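Local coordinates for protein hydrogen peroxide-inducible genes activator (Corynebacterium glutamicum, PDB 6G4R) that probably senses hydrogen peroxide and adjusts transcription in response, as a LysR-family DNA-binding regulator of the OxyR type, at residues Ile105-Pro110 against His205-Gln210; Ser115-Val120 against Pro129-Asp134; His138-Leu143 against Ala151-Pro156; Leu86-Gly91 against Ser287-Glu292. The protein carries 1 engineered substitution. One frame throughout, in Å; residues are numbered along the deposited sequence.

Contact 1. Residues Ile105-Pro110 against His205-Gln210; sequences IPTAAP and HSLHDQ. Engineered in segment 205-210: Ser206 (natural residue Cys). With PEO (hydrogen peroxide), chain E.
Thr107 and Leu207 meet through carbon, with Thr107 CG2 4.2 Å from Leu207 CB, while the hydroxyls of Thr107 and Ser206 converge on a molecule of hydrogen peroxide lodged between the loop 105-108 and the start of helix 206-212. Ser206 is engineered and replaces the natural cysteine. Its OG lies between the backbone N and carbonyl carbon (chi1 59°), a rotation that swings the hydroxyl toward the opposing loop, where it donates to peroxide O1 at 2.8 Å. From the 105-110 loop, Thr107 OG1 donates to the same O1, also at 2.8 Å, and a weak bond from Ser206 N adds a third grip. Thr107 OG1 is itself hydrogen-bonded to Arg278, which thus acts as a second-shell residue behind the first.

The second oxygen, O2, has mostly carbon around it. Pro106 CD lies 3.3 Å from O2, with the Thr107 methyl CG2 equally near, and the His205 ring presents its edge, with CD2 3.4 Å from O2 and the oxygen near the ring plane. Pro106 CG approaches this imidazole obliquely. Ile105 reaches across with its terminal methyl, CD1 coming within 3.9 Å of Ser206 OG, so the hydroxyl has an apolar flank. The loop's shape is secured by Ile105 O, which accepts from the amides of both Ala108 and Ala109 at the head of helix 109-123. A helix start facing a short loop across a small ligand is consistent with the peroxide-sensing pocket of OxyR regulatory domains, built around a reactive cysteine.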
loop_
_atom_site.group_PDB
_atom_site.type_symbol
_atom_site.label_atom_id
_atom_site.label_comp_id
_atom_site.label_asym_id
_atom_site.label_seq_id
_atom_site.Cartn_x
_atom_site.Cartn_y
_atom_site.Cartn_z
ATOM N N ILE A 105 -1.586 13.259 4.122
ATOM C CA ILE A 105 -1.820 12.742 2.774
ATOM C C ILE A 105 -1.092 13.637 1.775
ATOM O O ILE A 105 -0.910 14.835 2.039
ATOM C CB ILE A 105 -3.323 12.651 2.468
ATOM C CG1 ILE A 105 -4.004 13.999 2.708
ATOM C CG2 ILE A 105 -3.972 11.562 3.311
ATOM C CD1 ILE A 105 -5.490 13.991 2.416
ATOM N N PRO A 106 -0.665 13.112 0.622
ATOM C CA PRO A 106 0.160 13.923 -0.290
ATOM C C PRO A 106 -0.583 15.072 -0.952
ATOM O O PRO A 106 0.065 16.042 -1.364
ATOM C CB PRO A 106 0.647 12.906 -1.334
ATOM C CG PRO A 106 0.358 11.555 -0.754
ATOM C CD PRO A 106 -0.816 11.726 0.149
ATOM N N THR A 107 -1.907 15.005 -1.070
ATOM C CA THR A 107 -2.659 16.099 -1.676
ATOM C C THR A 107 -2.917 17.246 -0.707
ATOM O O THR A 107 -3.602 18.206 -1.076
ATOM C CB THR A 107 -3.991 15.589 -2.232
ATOM O OG1 THR A 107 -4.747 14.973 -1.182
ATOM C CG2 THR A 107 -3.750 14.581 -3.346
ATOM N N ALA A 108 -2.392 17.168 0.513
ATOM C CA ALA A 108 -2.523 18.242 1.487
ATOM C C ALA A 108 -1.208 18.653 2.131
ATOM O O ALA A 108 -1.127 19.774 2.645
ATOM C CB ALA A 108 -3.512 17.847 2.595
ATOM N N ALA A 109 -0.185 17.790 2.126
ATOM C CA ALA A 109 1.065 18.098 2.819
ATOM C C ALA A 109 1.742 19.361 2.299
ATOM O O ALA A 109 1.943 20.300 3.088
ATOM C CB ALA A 109 1.991 16.879 2.760
ATOM N N PRO A 110 2.111 19.470 1.015
ATOM C CA PRO A 110 2.905 20.635 0.589
ATOM C C PRO A 110 2.138 21.946 0.631
ATOM O O PRO A 110 2.759 23.008 0.492
ATOM C CB PRO A 110 3.307 20.277 -0.844
ATOM C CG PRO A 110 2.186 19.443 -1.331
ATOM C CD PRO A 110 1.712 18.644 -0.143
ATOM N N HIS A 205 -4.809 7.230 -3.923
ATOM C CA HIS A 205 -4.982 8.614 -3.502
ATOM C C HIS A 205 -6.444 8.858 -3.148
ATOM O O HIS A 205 -7.342 8.475 -3.904
ATOM C CB HIS A 205 -4.511 9.579 -4.591
ATOM C CG HIS A 205 -3.023 9.617 -4.755
ATOM N ND1 HIS A 205 -2.332 8.727 -5.550
ATOM C CD2 HIS A 205 -2.090 10.431 -4.206
ATOM C CE1 HIS A 205 -1.040 8.999 -5.492
ATOM N NE2 HIS A 205 -0.867 10.027 -4.683
ATOM N N SER A 206 -6.679 9.499 -2.000
ATOM C CA SER A 206 -8.047 9.772 -1.569
ATOM C C SER A 206 -8.762 10.745 -2.497
ATOM O O SER A 206 -9.997 10.740 -2.544
ATOM C CB SER A 206 -8.051 10.314 -0.138
ATOM O OG SER A 206 -7.283 11.499 -0.036
ATOM N N LEU A 207 -8.020 11.575 -3.234
ATOM C CA LEU A 207 -8.638 12.469 -4.204
ATOM C C LEU A 207 -9.224 11.709 -5.388
ATOM O O LEU A 207 -10.134 12.219 -6.049
ATOM C CB LEU A 207 -7.615 13.502 -4.684
ATOM C CG LEU A 207 -8.099 14.635 -5.590
ATOM C CD1 LEU A 207 -9.106 15.507 -4.859
ATOM C CD2 LEU A 207 -6.923 15.466 -6.075
ATOM N N HIS A 208 -8.726 10.501 -5.666
ATOM C CA HIS A 208 -9.265 9.700 -6.760
ATOM C C HIS A 208 -10.712 9.302 -6.507
ATOM O O HIS A 208 -11.530 9.293 -7.434
ATOM C CB HIS A 208 -8.399 8.458 -6.971
ATOM C CG HIS A 208 -8.850 7.591 -8.107
ATOM N ND1 HIS A 208 -8.626 7.905 -9.429
ATOM C CD2 HIS A 208 -9.509 6.407 -8.109
ATOM C CE1 HIS A 208 -9.131 6.956 -10.198
ATOM N NE2 HIS A 208 -9.673 6.035 -9.420
ATOM N N ASP A 209 -11.052 8.976 -5.260
ATOM C CA ASP A 209 -12.415 8.566 -4.952
ATOM C C ASP A 209 -13.315 9.731 -4.568
ATOM O O ASP A 209 -14.541 9.586 -4.609
ATOM C CB ASP A 209 -12.407 7.530 -3.824
ATOM C CG ASP A 209 -11.424 6.402 -4.078
ATOM O OD1 ASP A 209 -10.223 6.578 -3.782
ATOM O OD2 ASP A 209 -11.849 5.340 -4.580
ATOM N N GLN A 210 -12.738 10.877 -4.207
ATOM C CA GLN A 210 -13.509 12.084 -3.941
ATOM C C GLN A 210 -14.043 12.724 -5.212
ATOM O O GLN A 210 -14.849 13.656 -5.128
ATOM C CB GLN A 210 -12.666 13.084 -3.156
ATOM C CG GLN A 210 -12.471 12.678 -1.713
ATOM C CD GLN A 210 -11.401 13.487 -1.025
ATOM O OE1 GLN A 210 -10.582 14.135 -1.675
ATOM N NE2 GLN A 210 -11.399 13.456 0.299
HETATM O O1 PEO E . -5.001 12.209 -1.406
HETATM O O2 PEO E . -3.667 11.779 -1.557
#

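Contact 2. Residues Ser115-Val120 against Pro129-Asp134; sequences SMLSIV and PHIVED
Pro129 is the residue on which three side chains of helix 109-123 gather. Val120 comes closest, its CG2 lying 4.1 Å from Pro129 CG; the two side chains run past one another in opposite directions instead of meeting end-on. With Val120 CG1 anti to the carbonyl carbon (chi1 -60°), CG2 falls between the backbone N and the carbonyl carbon, and it is CG2 that meets the ring. Leu117 CD2 touches the same ring carbon at 4.4 Å, and Met116 CE rests against Pro129 CB at a similar separation.

Two residues further along the strand, Ile131 takes over. Its terminal CD1 receives Met116 CE and Leu117 CD2, each 4.3 Å away, so that the methionine methyl and the leucine branch both bridge from Pro129 to Ile131. The interface is wholly apolar, with contacts near van der Waals range.

The backbones explain this pattern. Helix 115-120 and strand 129-133 run almost antiparallel, at 167°, with their axes 10.9 Å apart, and the strand turns Pro129 and Ile131 to the helix while His130 faces away. Farther out, Leu113 also touches Ile131, and Phe297 and Ala304 of helix 291-313 cover Met116. One edge of the strand is bonded through His130 and Val132 to strand 98-104, while Ile131 and Glu133 make backbone hydrogen bonds to another chain of the assembly. Helix 109-123 returning over the sheet between the parallel strands 98-104 and 127-133 forms a beta-alpha-beta crossover of the LysR substrate-binding domain.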
loop_
_atom_site.group_PDB
_atom_site.type_symbol
_atom_site.label_atom_id
_atom_site.label_comp_id
_atom_site.label_asym_id
_atom_site.label_seq_id
_atom_site.Cartn_x
_atom_site.Cartn_y
_atom_site.Cartn_z
ATOM N N SER A 115 2.506 27.072 6.436
ATOM C CA SER A 115 1.885 27.775 7.552
ATOM C C SER A 115 1.928 26.947 8.831
ATOM O O SER A 115 2.073 27.504 9.924
ATOM C CB SER A 115 0.444 28.146 7.204
ATOM O OG SER A 115 -0.287 27.008 6.782
ATOM N N MET A 116 1.814 25.622 8.716
ATOM C CA MET A 116 1.816 24.768 9.900
ATOM C C MET A 116 3.185 24.749 10.571
ATOM O O MET A 116 3.280 24.826 11.802
ATOM C CB MET A 116 1.365 23.355 9.518
ATOM C CG MET A 116 2.226 22.217 10.047
ATOM S SD MET A 116 1.835 21.734 11.735
ATOM C CE MET A 116 2.974 20.371 11.957
ATOM N N LEU A 117 4.259 24.648 9.783
ATOM C CA LEU A 117 5.597 24.634 10.364
ATOM C C LEU A 117 5.985 25.993 10.934
ATOM O O LEU A 117 6.759 26.060 11.896
ATOM C CB LEU A 117 6.618 24.177 9.322
ATOM C CG LEU A 117 6.535 22.696 8.947
ATOM C CD1 LEU A 117 7.634 22.315 7.968
ATOM C CD2 LEU A 117 6.598 21.823 10.193
ATOM N N SER A 118 5.465 27.082 10.364
ATOM C CA SER A 118 5.790 28.407 10.882
ATOM C C SER A 118 5.057 28.700 12.185
ATOM O O SER A 118 5.548 29.481 13.008
ATOM C CB SER A 118 5.469 29.479 9.841
ATOM O OG SER A 118 6.383 29.433 8.758
ATOM N N ILE A 119 3.888 28.091 12.392
ATOM C CA ILE A 119 3.137 28.334 13.619
ATOM C C ILE A 119 3.778 27.609 14.796
ATOM O O ILE A 119 3.875 28.158 15.901
ATOM C CB ILE A 119 1.662 27.928 13.431
ATOM C CG1 ILE A 119 0.955 28.917 12.501
ATOM C CG2 ILE A 119 0.945 27.851 14.771
ATOM C CD1 ILE A 119 -0.452 28.505 12.128
ATOM N N VAL A 120 4.238 26.374 14.583
ATOM C CA VAL A 120 4.824 25.616 15.684
ATOM C C VAL A 120 6.204 26.153 16.044
ATOM O O VAL A 120 6.637 26.039 17.197
ATOM C CB VAL A 120 4.875 24.114 15.345
ATOM C CG1 VAL A 120 3.473 23.576 15.100
ATOM C CG2 VAL A 120 5.769 23.862 14.141
ATOM N N PRO A 129 8.192 18.526 15.742
ATOM C CA PRO A 129 7.344 17.858 14.748
ATOM C C PRO A 129 8.155 17.057 13.741
ATOM O O PRO A 129 9.235 17.464 13.309
ATOM C CB PRO A 129 6.620 19.024 14.068
ATOM C CG PRO A 129 7.569 20.172 14.188
ATOM C CD PRO A 129 8.401 19.952 15.432
ATOM N N HIS A 130 7.612 15.899 13.373
ATOM C CA HIS A 130 8.167 15.058 12.323
ATOM C C HIS A 130 7.072 14.786 11.303
ATOM O O HIS A 130 5.955 14.412 11.676
ATOM C CB HIS A 130 8.718 13.744 12.887
ATOM C CG HIS A 130 9.854 13.929 13.845
ATOM N ND1 HIS A 130 11.111 14.324 13.441
ATOM C CD2 HIS A 130 9.923 13.769 15.188
ATOM C CE1 HIS A 130 11.906 14.402 14.494
ATOM N NE2 HIS A 130 11.209 14.070 15.567
ATOM N N ILE A 131 7.389 14.977 10.026
ATOM C CA ILE A 131 6.406 14.901 8.951
ATOM C C ILE A 131 6.587 13.587 8.206
ATOM O O ILE A 131 7.714 13.206 7.865
ATOM C CB ILE A 131 6.541 16.096 7.992
ATOM C CG1 ILE A 131 6.647 17.402 8.781
ATOM C CG2 ILE A 131 5.359 16.144 7.037
ATOM C CD1 ILE A 131 5.435 17.708 9.630
ATOM N N VAL A 132 5.478 12.896 7.955
ATOM C CA VAL A 132 5.464 11.662 7.175
ATOM C C VAL A 132 4.389 11.812 6.107
ATOM O O VAL A 132 3.195 11.865 6.427
ATOM C CB VAL A 132 5.202 10.423 8.043
ATOM C CG1 VAL A 132 5.006 9.195 7.167
ATOM C CG2 VAL A 132 6.347 10.209 9.019
ATOM N N GLU A 133 4.806 11.882 4.846
ATOM C CA GLU A 133 3.889 12.025 3.722
ATOM C C GLU A 133 3.760 10.684 3.008
ATOM O O GLU A 133 4.740 10.180 2.447
ATOM C CB GLU A 133 4.369 13.102 2.751
ATOM C CG GLU A 133 3.429 13.324 1.575
ATOM C CD GLU A 133 4.080 14.084 0.436
ATOM O OE1 GLU A 133 5.295 13.899 0.214
ATOM O OE2 GLU A 133 3.376 14.864 -0.239
ATOM N N ASP A 134 2.559 10.117 3.028
ATOM C CA ASP A 134 2.280 8.876 2.317
ATOM C C ASP A 134 0.774 8.769 2.111
ATOM O O ASP A 134 -0.001 9.597 2.600
ATOM C CB ASP A 134 2.838 7.665 3.070
ATOM C CG ASP A 134 3.446 6.633 2.141
ATOM O OD1 ASP A 134 2.775 6.252 1.159
ATOM O OD2 ASP A 134 4.593 6.202 2.391
#

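Contact 3. Residues His138-Leu143 against Ala151-Pro156; sequences HLLALL and AMMALP
Leu139, Leu140 and Leu143 of helix 136-144 pack on Ala151 and Met153 of strand 150-155 in a buried, purely apolar helix-on-sheet contact of the regulatory domain. The short segments run at 144° to each other, their axes 9.3 Å apart at closest.

Met153 supplies most of the reach from the strand. Its chain folds back at the last torsion (chi3 62°), which brings the methyl CE against Leu140 CD2 at 3.8 Å and Leu139 CB at 3.9 Å. The Leu140 and Met153 side chains cross obliquely, the sulfur SD also lying 3.9 Å from Leu140 CD2. Nearer the start of the strand Ala151 is small enough for the helix to approach closely: its CB touches Leu143 CD2 at 4.3 Å and lies 4.5 Å from Leu139 CB. Leu139 CB thus faces both the alanine and the methionine methyl.

Ile105 and Val283 pack on Met153, and Val283 also meets Leu143. Strand 150-155 itself is hydrogen-bonded through Met152 to Gly103 and Ile105, and through Ala151 and Met153 to strand 265-285. In chain order, helix 136-144 links the parallel strands 127-133 and 150-155, across the intervening 98-104, a crossover typical of periplasmic-binding-protein-like domains.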
loop_
_atom_site.group_PDB
_atom_site.type_symbol
_atom_site.label_atom_id
_atom_site.label_comp_id
_atom_site.label_asym_id
_atom_site.label_seq_id
_atom_site.Cartn_x
_atom_site.Cartn_y
_atom_site.Cartn_z
ATOM N N HIS A 138 -1.241 3.559 3.872
ATOM C CA HIS A 138 0.014 3.412 4.602
ATOM C C HIS A 138 0.015 4.221 5.892
ATOM O O HIS A 138 0.651 3.816 6.870
ATOM C CB HIS A 138 1.187 3.819 3.711
ATOM C CG HIS A 138 1.263 3.053 2.427
ATOM N ND1 HIS A 138 0.681 3.498 1.259
ATOM C CD2 HIS A 138 1.852 1.872 2.126
ATOM C CE1 HIS A 138 0.909 2.625 0.295
ATOM N NE2 HIS A 138 1.617 1.628 0.795
ATOM N N LEU A 139 -0.692 5.354 5.921
ATOM C CA LEU A 139 -0.768 6.147 7.144
ATOM C C LEU A 139 -1.506 5.394 8.245
ATOM O O LEU A 139 -1.041 5.336 9.389
ATOM C CB LEU A 139 -1.449 7.488 6.864
ATOM C CG LEU A 139 -0.651 8.520 6.065
ATOM C CD1 LEU A 139 -1.375 9.857 6.055
ATOM C CD2 LEU A 139 0.753 8.670 6.628
ATOM N N LEU A 140 -2.664 4.814 7.918
ATOM C CA LEU A 140 -3.406 4.041 8.908
ATOM C C LEU A 140 -2.625 2.813 9.355
ATOM O O LEU A 140 -2.711 2.413 10.521
ATOM C CB LEU A 140 -4.768 3.636 8.344
ATOM C CG LEU A 140 -5.767 4.779 8.146
ATOM C CD1 LEU A 140 -7.005 4.296 7.406
ATOM C CD2 LEU A 140 -6.145 5.397 9.484
ATOM N N ALA A 141 -1.866 2.200 8.445
ATOM C CA ALA A 141 -0.999 1.090 8.824
ATOM C C ALA A 141 0.074 1.547 9.804
ATOM O O ALA A 141 0.292 0.916 10.846
ATOM C CB ALA A 141 -0.368 0.467 7.578
ATOM N N LEU A 142 0.765 2.645 9.482
ATOM C CA LEU A 142 1.765 3.190 10.393
ATOM C C LEU A 142 1.150 3.690 11.693
ATOM O O LEU A 142 1.856 3.787 12.701
ATOM C CB LEU A 142 2.531 4.329 9.716
ATOM C CG LEU A 142 3.381 3.984 8.491
ATOM C CD1 LEU A 142 4.007 5.241 7.902
ATOM C CD2 LEU A 142 4.450 2.958 8.838
ATOM N N LEU A 143 -0.147 4.006 11.695
ATOM C CA LEU A 143 -0.790 4.493 12.910
ATOM C C LEU A 143 -1.124 3.353 13.864
ATOM O O LEU A 143 -0.979 3.500 15.083
ATOM C CB LEU A 143 -2.048 5.287 12.552
ATOM C CG LEU A 143 -2.669 6.138 13.662
ATOM C CD1 LEU A 143 -1.643 7.099 14.241
ATOM C CD2 LEU A 143 -3.876 6.902 13.138
ATOM N N ALA A 151 -2.555 11.274 12.316
ATOM C CA ALA A 151 -2.625 11.315 10.863
ATOM C C ALA A 151 -3.656 12.336 10.409
ATOM O O ALA A 151 -4.770 12.391 10.941
ATOM C CB ALA A 151 -2.971 9.936 10.288
ATOM N N MET A 152 -3.279 13.134 9.414
ATOM C CA MET A 152 -4.176 14.091 8.780
ATOM C C MET A 152 -4.633 13.504 7.450
ATOM O O MET A 152 -3.810 13.265 6.559
ATOM C CB MET A 152 -3.475 15.432 8.573
ATOM C CG MET A 152 -4.410 16.612 8.385
ATOM S SD MET A 152 -3.548 18.053 7.730
ATOM C CE MET A 152 -4.810 19.310 7.900
ATOM N N MET A 153 -5.935 13.279 7.316
ATOM C CA MET A 153 -6.473 12.611 6.138
ATOM C C MET A 153 -7.938 12.998 5.979
ATOM O O MET A 153 -8.496 13.754 6.779
ATOM C CB MET A 153 -6.304 11.094 6.241
ATOM C CG MET A 153 -7.008 10.478 7.437
ATOM S SD MET A 153 -6.867 8.683 7.476
ATOM C CE MET A 153 -5.093 8.487 7.623
ATOM N N ALA A 154 -8.557 12.469 4.928
ATOM C CA ALA A 154 -9.947 12.773 4.626
ATOM C C ALA A 154 -10.888 11.857 5.398
ATOM O O ALA A 154 -10.659 10.649 5.503
ATOM C CB ALA A 154 -10.205 12.640 3.128
ATOM N N LEU A 155 -11.962 12.451 5.946
ATOM C CA LEU A 155 -12.980 11.705 6.666
ATOM C C LEU A 155 -14.113 11.303 5.725
ATOM O O LEU A 155 -14.417 12.022 4.768
ATOM C CB LEU A 155 -13.539 12.544 7.812
ATOM C CG LEU A 155 -12.520 13.042 8.837
ATOM C CD1 LEU A 155 -13.216 13.749 9.990
ATOM C CD2 LEU A 155 -11.658 11.895 9.346
ATOM N N PRO A 156 -14.764 10.153 5.964
ATOM C CA PRO A 156 -14.489 9.207 7.052
ATOM C C PRO A 156 -13.315 8.283 6.743
ATOM O O PRO A 156 -13.085 7.949 5.580
ATOM C CB PRO A 156 -15.791 8.414 7.155
ATOM C CG PRO A 156 -16.314 8.404 5.766
ATOM C CD PRO A 156 -15.925 9.731 5.159
#

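Contact 4. Residues Leu86-Gly91 against Ser287-Glu292; sequences LSHAKG and SSSRAE. With SO4 (sulfate ion), chain F.
Gly91, the last residue of helix 66-91, comes close to Arg290, which stands at the N-cap of helix 291-313, their CA atoms being 4.9 Å apart. Gly91 O lies 3.9 Å from Arg290 CA, so backbone meets backbone.

Beside this junction the His88 and Arg290 side chains lie aslant against each other and share a bound sulfate at their edges. His88 NE2 sits over one face of the guanidinium, with the planes 33° apart, and is not bonded to it; Arg290 CD packs 3.5 Å from His88 CD2. Both groups turn their N-H bonds on the anion. His88 NE2 donates to sulfate O2 at 2.9 Å with a fairly straight geometry of 160°, while Arg290 NE and NH2 share O4 at the guanidinium edge, at 2.6 and 2.7 Å respectively.

Ser288 OG accepts from Arg290 N at 3.3 Å, an ST turn that helps fix the arginine's backbone. Arg285 also bonds the sulfate, and an aromatic side chain of another chain stacks on the His88 ring. With ND1 bonded to Ser84 O and NE2 to the anion, His88 is probably protonated. The sulfate, likely from the crystallisation liquor, would offset the positive charges that gather where the linker helix meets the regulatory domain.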
loop_
_atom_site.group_PDB
_atom_site.type_symbol
_atom_site.label_atom_id
_atom_site.label_comp_id
_atom_site.label_asym_id
_atom_site.label_seq_id
_atom_site.Cartn_x
_atom_site.Cartn_y
_atom_site.Cartn_z
ATOM N N LEU A 86 7.355 11.438 29.265
ATOM C CA LEU A 86 7.107 12.859 29.485
ATOM C C LEU A 86 6.091 13.408 28.492
ATOM O O LEU A 86 5.331 14.325 28.827
ATOM C CB LEU A 86 8.418 13.638 29.393
ATOM C CG LEU A 86 8.359 15.113 29.790
ATOM C CD1 LEU A 86 7.932 15.241 31.240
ATOM C CD2 LEU A 86 9.701 15.786 29.560
ATOM N N SER A 87 6.057 12.859 27.275
ATOM C CA SER A 87 5.087 13.314 26.284
ATOM C C SER A 87 3.664 12.979 26.710
ATOM O O SER A 87 2.761 13.816 26.589
ATOM C CB SER A 87 5.399 12.699 24.920
ATOM O OG SER A 87 6.660 13.132 24.440
ATOM N N HIS A 88 3.441 11.762 27.207
ATOM C CA HIS A 88 2.102 11.382 27.640
ATOM C C HIS A 88 1.730 11.996 28.983
ATOM O O HIS A 88 0.541 12.209 29.246
ATOM C CB HIS A 88 1.982 9.858 27.718
ATOM C CG HIS A 88 2.091 9.171 26.392
ATOM N ND1 HIS A 88 3.298 8.790 25.847
ATOM C CD2 HIS A 88 1.141 8.789 25.506
ATOM C CE1 HIS A 88 3.088 8.208 24.680
ATOM N NE2 HIS A 88 1.787 8.195 24.449
ATOM N N ALA A 89 2.711 12.283 29.844
ATOM C CA ALA A 89 2.385 12.931 31.111
ATOM C C ALA A 89 1.931 14.369 30.900
ATOM O O ALA A 89 0.964 14.819 31.523
ATOM C CB ALA A 89 3.590 12.885 32.049
ATOM N N LYS A 90 2.605 15.101 30.012
ATOM C CA LYS A 90 2.172 16.458 29.706
ATOM C C LYS A 90 1.072 16.481 28.653
ATOM O O LYS A 90 0.273 17.422 28.618
ATOM C CB LYS A 90 3.356 17.299 29.232
ATOM C CG LYS A 90 4.433 17.531 30.279
ATOM C CD LYS A 90 5.608 18.299 29.690
ATOM C CE LYS A 90 6.671 18.585 30.738
ATOM N NZ LYS A 90 7.876 19.222 30.137
ATOM N N GLY A 91 1.011 15.452 27.802
ATOM C CA GLY A 91 -0.012 15.413 26.767
ATOM C C GLY A 91 -1.411 15.215 27.313
ATOM O O GLY A 91 -2.391 15.654 26.704
ATOM N N SER A 287 -6.788 3.974 22.001
ATOM C CA SER A 287 -6.055 3.714 23.235
ATOM C C SER A 287 -5.248 4.913 23.713
ATOM O O SER A 287 -4.788 4.905 24.859
ATOM C CB SER A 287 -5.126 2.513 23.049
ATOM O OG SER A 287 -4.215 2.733 21.985
ATOM N N SER A 288 -5.068 5.933 22.875
ATOM C CA SER A 288 -4.239 7.072 23.244
ATOM C C SER A 288 -4.854 7.847 24.402
ATOM O O SER A 288 -6.074 8.009 24.489
ATOM C CB SER A 288 -4.050 8.000 22.045
ATOM O OG SER A 288 -3.216 9.095 22.382
ATOM N N SER A 289 -3.993 8.329 25.298
ATOM C CA SER A 289 -4.404 9.156 26.422
ATOM C C SER A 289 -4.071 10.630 26.219
ATOM O O SER A 289 -4.220 11.423 27.154
ATOM C CB SER A 289 -3.755 8.648 27.710
ATOM O OG SER A 289 -2.346 8.581 27.576
ATOM N N ARG A 290 -3.623 11.010 25.024
ATOM C CA ARG A 290 -3.256 12.389 24.704
ATOM C C ARG A 290 -4.333 13.084 23.881
ATOM O O ARG A 290 -4.022 13.878 22.987
ATOM C CB ARG A 290 -1.914 12.430 23.978
ATOM C CG ARG A 290 -0.759 11.865 24.790
ATOM C CD ARG A 290 0.537 11.855 23.992
ATOM N NE ARG A 290 0.494 10.964 22.837
ATOM C CZ ARG A 290 1.454 10.893 21.920
ATOM N NH1 ARG A 290 2.528 11.664 22.022
ATOM N NH2 ARG A 290 1.338 10.055 20.900
ATOM N N ALA A 291 -5.607 12.784 24.152
ATOM C CA ALA A 291 -6.699 13.371 23.381
ATOM C C ALA A 291 -6.642 14.895 23.397
ATOM O O ALA A 291 -6.689 15.537 22.342
ATOM C CB ALA A 291 -8.043 12.876 23.919
ATOM N N GLU A 292 -6.533 15.495 24.587
ATOM C CA GLU A 292 -6.513 16.953 24.666
ATOM C C GLU A 292 -5.266 17.545 24.019
ATOM O O GLU A 292 -5.297 18.696 23.569
ATOM C CB GLU A 292 -6.635 17.416 26.117
ATOM C CG GLU A 292 -7.987 17.111 26.742
ATOM C CD GLU A 292 -8.124 17.668 28.144
ATOM O OE1 GLU A 292 -7.115 18.159 28.692
ATOM O OE2 GLU A 292 -9.244 17.621 28.697
HETATM S S SO4 F . -0.491 7.534 22.033
HETATM O O1 SO4 F . -0.737 7.027 23.380
HETATM O O2 SO4 F . 0.936 7.458 21.730
HETATM O O3 SO4 F . -1.231 6.726 21.068
HETATM O O4 SO4 F . -0.934 8.922 21.948
#

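Overall arrangement
Contacts 1, 2 and 3 all belong to the regulatory domain and touch one another, whereas contact 4 stands apart, its nearest atoms about 17 Å from those of contact 1 and about 8 Å from contact 3. Helix 109-123 serves both contact 1, at its head, and contact 2, further along. Contacts 2 and 3 follow in series and cover opposite faces of strand 127-133, Ile131 facing the first helix and Val132 touching Leu142 of the second. Those two are buried and apolar; contact 1, also buried, centres on a polar ligand. Contact 4, only partly buried, gathers positive charge round an anion and packs the end of helix 66-91 against the start of helix 291-313.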